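Local coordinates for soluble lytic transglycosylase B3 (Pseudomonas aeruginosa, PDB 5ANZ), which probably cleaves peptidoglycan as a lytic transglycosylase in cell-wall turnover, and carries a bound calcium ion in its lysozyme-like catalytic domain, at residues I183-I195 / D220-G232. Numbering follows the deposited sequence. Where two conformers were deposited one is given.
Sequences ILQHGDVPASFMI and DGDGKRDIWGSPG. With CA (calcium ion), chain B.
W228 and D188 join the loop after helix 170-186 to an EF-hand-like calcium loop of the lysozyme-like SLT domain, a worked example of a metal site tied to its surroundings through the residue that follows one of its ligands. The indole is held between two aliphatic groups. V189 CG1 lies over one face of the six-membered ring of W228, 3.7 Å from its centroid and 16° off the normal, a CH-pi contact, while I227 CG1 covers the opposite face. V189 chi1 of 66° sets CG1 between its own N and carbonyl carbon, aimed at the ring. M194 CG approaches W228 CZ2 obliquely at 3.8 Å, and I183 CG2 comes near W228 CH2. The N-H helps fix the rotation of the indole: W228 NE1 donates to I195 O at 3.0 Å, in the carbonyl plane on a lone pair and nearly in the ring plane.

At the other end, D188 accepts a backbone N-H. R225 N gives D188 OD1 an almost straight bond of 2.8 Å, from above the carboxylate plane. Because R225 follows K224, and K224 O binds the calcium ion at 2.3 Å, this carboxylate holds the peptide N-H next to a ligand. The aliphatic part of K224 runs beside the G187 carbonyl. D220, D222 and a water complete the sphere with D218 and D233. The D188 carboxylate and R225 guanidinium planes are turned 74° apart, and D188 OD2 lies 4.1 Å from R225 NE, too far for a salt bridge; R225 NH1 turns to A216 O, and a water donating to D188 OD2 at 2.6 Å accepts from R225 NH2.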
# COMPACT_ATOMS: atom_id res chain seq x y z
N ILE A 183 21.77 8.35 -5.71
CA ILE A 183 21.86 6.93 -5.97
C ILE A 183 22.73 6.67 -7.20
O ILE A 183 23.61 5.80 -7.18
CB ILE A 183 20.47 6.32 -6.18
CG1 ILE A 183 19.64 6.46 -4.90
CG2 ILE A 183 20.61 4.85 -6.59
CD1 ILE A 183 18.19 5.97 -5.03
N LEU A 184 22.51 7.45 -8.26
CA LEU A 184 23.37 7.34 -9.45
C LEU A 184 24.81 7.70 -9.13
O LEU A 184 25.73 7.03 -9.57
CB LEU A 184 22.85 8.22 -10.58
CG LEU A 184 21.47 7.81 -11.08
CD1 LEU A 184 20.99 8.73 -12.18
CD2 LEU A 184 21.50 6.34 -11.55
N GLN A 185 25.00 8.77 -8.37
CA GLN A 185 26.33 9.21 -7.99
C GLN A 185 27.07 8.11 -7.21
O GLN A 185 28.27 7.91 -7.40
CB GLN A 185 26.24 10.50 -7.16
CG GLN A 185 27.58 11.05 -6.73
CD GLN A 185 27.59 12.56 -6.75
OE1 GLN A 185 27.12 13.18 -7.70
NE2 GLN A 185 28.13 13.17 -5.70
N HIS A 186 26.35 7.40 -6.35
CA HIS A 186 26.97 6.37 -5.55
C HIS A 186 27.23 5.10 -6.36
O HIS A 186 28.08 4.29 -5.99
CB HIS A 186 26.12 6.03 -4.33
CG HIS A 186 26.85 5.21 -3.30
ND1 HIS A 186 26.52 3.91 -3.03
CD2 HIS A 186 27.90 5.52 -2.52
CE1 HIS A 186 27.35 3.44 -2.10
NE2 HIS A 186 28.19 4.40 -1.77
N GLY A 187 26.49 4.94 -7.45
CA GLY A 187 26.70 3.83 -8.36
C GLY A 187 25.90 2.56 -8.13
O GLY A 187 26.29 1.49 -8.63
N ASP A 188 24.78 2.66 -7.41
CA ASP A 188 23.92 1.48 -7.17
C ASP A 188 23.40 0.87 -8.47
O ASP A 188 23.15 -0.35 -8.55
CB ASP A 188 22.72 1.83 -6.28
CG ASP A 188 23.09 2.04 -4.80
OD1 ASP A 188 24.07 1.43 -4.30
OD2 ASP A 188 22.35 2.79 -4.13
N VAL A 189 23.22 1.72 -9.48
CA VAL A 189 22.69 1.29 -10.78
C VAL A 189 23.09 2.32 -11.83
O VAL A 189 23.21 3.50 -11.52
CB VAL A 189 21.14 1.16 -10.72
CG1 VAL A 189 20.48 2.53 -10.49
CG2 VAL A 189 20.59 0.49 -11.96
N PRO A 190 23.33 1.89 -13.08
CA PRO A 190 23.57 2.86 -14.15
C PRO A 190 22.29 3.62 -14.49
O PRO A 190 21.19 3.07 -14.38
CB PRO A 190 24.02 2.00 -15.34
CG PRO A 190 24.45 0.68 -14.73
CD PRO A 190 23.54 0.50 -13.53
N ALA A 191 22.44 4.87 -14.90
CA ALA A 191 21.30 5.70 -15.25
C ALA A 191 20.36 5.03 -16.26
O ALA A 191 19.13 5.08 -16.11
CB ALA A 191 21.78 7.04 -15.78
N SER A 192 20.94 4.36 -17.26
CA SER A 192 20.12 3.69 -18.26
C SER A 192 19.18 2.64 -17.67
O SER A 192 18.15 2.35 -18.28
CB SER A 192 21.00 3.01 -19.31
OG SER A 192 21.69 3.98 -20.07
N PHE A 193 19.54 2.05 -16.53
CA PHE A 193 18.73 0.96 -15.96
C PHE A 193 17.98 1.38 -14.69
O PHE A 193 17.44 0.53 -13.98
CB PHE A 193 19.62 -0.26 -15.67
CG PHE A 193 20.34 -0.76 -16.89
CD1 PHE A 193 19.64 -1.05 -18.06
CD2 PHE A 193 21.72 -0.93 -16.89
CE1 PHE A 193 20.31 -1.51 -19.18
CE2 PHE A 193 22.37 -1.38 -18.01
CZ PHE A 193 21.67 -1.66 -19.16
N MET A 194 17.94 2.68 -14.40
CA MET A 194 17.19 3.14 -13.22
C MET A 194 15.72 3.26 -13.57
O MET A 194 15.21 4.34 -13.92
CB MET A 194 17.72 4.47 -12.70
CG MET A 194 17.13 4.80 -11.35
SD MET A 194 17.70 6.42 -10.81
CE MET A 194 18.24 6.02 -9.18
N ILE A 195 15.04 2.12 -13.49
CA ILE A 195 13.69 1.98 -13.99
C ILE A 195 12.70 1.94 -12.83
O ILE A 195 13.03 1.51 -11.73
CB ILE A 195 13.54 0.69 -14.84
CG1 ILE A 195 14.49 0.73 -16.03
CG2 ILE A 195 12.11 0.54 -15.31
CD1 ILE A 195 14.34 1.96 -16.83
N ASP A 220 24.79 -8.81 -0.90
CA ASP A 220 25.92 -9.65 -1.29
C ASP A 220 27.29 -9.00 -1.05
O ASP A 220 28.31 -9.67 -1.10
CB ASP A 220 25.80 -10.04 -2.77
CG ASP A 220 25.91 -8.86 -3.70
OD1 ASP A 220 25.00 -8.00 -3.68
OD2 ASP A 220 26.90 -8.78 -4.45
N GLY A 221 27.30 -7.69 -0.78
CA GLY A 221 28.52 -7.00 -0.41
C GLY A 221 29.37 -6.44 -1.54
O GLY A 221 30.52 -6.06 -1.32
N ASP A 222 28.81 -6.35 -2.74
CA ASP A 222 29.57 -5.82 -3.86
C ASP A 222 29.61 -4.28 -3.86
O ASP A 222 30.23 -3.67 -4.73
CB ASP A 222 29.01 -6.35 -5.19
CG ASP A 222 27.58 -5.86 -5.48
OD1 ASP A 222 26.87 -5.40 -4.56
OD2 ASP A 222 27.17 -5.96 -6.66
N GLY A 223 28.98 -3.67 -2.85
CA GLY A 223 28.98 -2.23 -2.72
C GLY A 223 27.81 -1.54 -3.38
O GLY A 223 27.64 -0.32 -3.28
N LYS A 224 26.99 -2.32 -4.06
CA LYS A 224 25.80 -1.78 -4.71
C LYS A 224 24.53 -2.26 -4.02
O LYS A 224 24.37 -3.44 -3.73
CB LYS A 224 25.77 -2.18 -6.19
CG LYS A 224 26.93 -1.66 -6.99
CD LYS A 224 26.71 -1.85 -8.47
CE LYS A 224 26.71 -3.33 -8.84
NZ LYS A 224 26.68 -3.52 -10.31
N ARG A 225 23.63 -1.31 -3.76
CA ARG A 225 22.28 -1.63 -3.30
C ARG A 225 21.39 -1.71 -4.54
O ARG A 225 20.67 -0.77 -4.86
CB ARG A 225 21.78 -0.59 -2.30
CG ARG A 225 22.67 -0.51 -1.07
CD ARG A 225 22.01 0.28 0.05
NE ARG A 225 22.17 1.72 -0.13
CZ ARG A 225 21.56 2.65 0.61
NH1 ARG A 225 20.72 2.30 1.58
NH2 ARG A 225 21.79 3.93 0.37
N ASP A 226 21.47 -2.84 -5.23
CA ASP A 226 20.83 -2.98 -6.54
C ASP A 226 19.46 -3.63 -6.45
O ASP A 226 19.33 -4.85 -6.59
CB ASP A 226 21.74 -3.80 -7.45
CG ASP A 226 21.11 -4.09 -8.80
OD1 ASP A 226 20.14 -3.39 -9.17
OD2 ASP A 226 21.60 -5.01 -9.49
N ILE A 227 18.43 -2.81 -6.24
CA ILE A 227 17.08 -3.32 -6.10
C ILE A 227 16.44 -3.53 -7.47
O ILE A 227 15.27 -3.85 -7.56
CB ILE A 227 16.18 -2.39 -5.27
CG1 ILE A 227 16.11 -1.01 -5.92
CG2 ILE A 227 16.71 -2.26 -3.83
CD1 ILE A 227 15.07 -0.07 -5.27
N TRP A 228 17.23 -3.34 -8.53
CA TRP A 228 16.77 -3.59 -9.90
C TRP A 228 17.13 -4.99 -10.39
O TRP A 228 16.28 -5.72 -10.92
CB TRP A 228 17.35 -2.53 -10.86
CG TRP A 228 16.86 -1.15 -10.53
CD1 TRP A 228 15.78 -0.52 -11.08
CD2 TRP A 228 17.40 -0.24 -9.56
NE1 TRP A 228 15.61 0.71 -10.52
CE2 TRP A 228 16.59 0.91 -9.58
CE3 TRP A 228 18.48 -0.29 -8.68
CZ2 TRP A 228 16.83 2.01 -8.76
CZ3 TRP A 228 18.72 0.81 -7.84
CH2 TRP A 228 17.89 1.94 -7.89
N GLY A 229 18.39 -5.36 -10.22
CA GLY A 229 18.89 -6.59 -10.82
C GLY A 229 19.32 -7.68 -9.86
O GLY A 229 19.70 -8.77 -10.29
N SER A 230 19.29 -7.39 -8.56
CA SER A 230 19.75 -8.37 -7.58
C SER A 230 18.63 -8.86 -6.67
O SER A 230 18.19 -8.10 -5.82
CB SER A 230 20.85 -7.78 -6.71
OG SER A 230 21.08 -8.62 -5.59
N PRO A 231 18.20 -10.11 -6.83
CA PRO A 231 17.13 -10.57 -5.92
C PRO A 231 17.56 -10.47 -4.44
O PRO A 231 16.76 -10.09 -3.59
CB PRO A 231 16.91 -12.02 -6.34
CG PRO A 231 17.41 -12.08 -7.77
CD PRO A 231 18.56 -11.13 -7.83
N GLY A 232 18.82 -10.79 -4.16
CA GLY A 232 19.33 -10.73 -2.79
C GLY A 232 19.16 -9.33 -2.21
O GLY A 232 18.58 -9.17 -1.12
CA CA B . 24.62 -5.71 -3.91
O HOH W 1 22.79 4.70 -2.40
O HOH W 2 24.51 -6.04 -6.25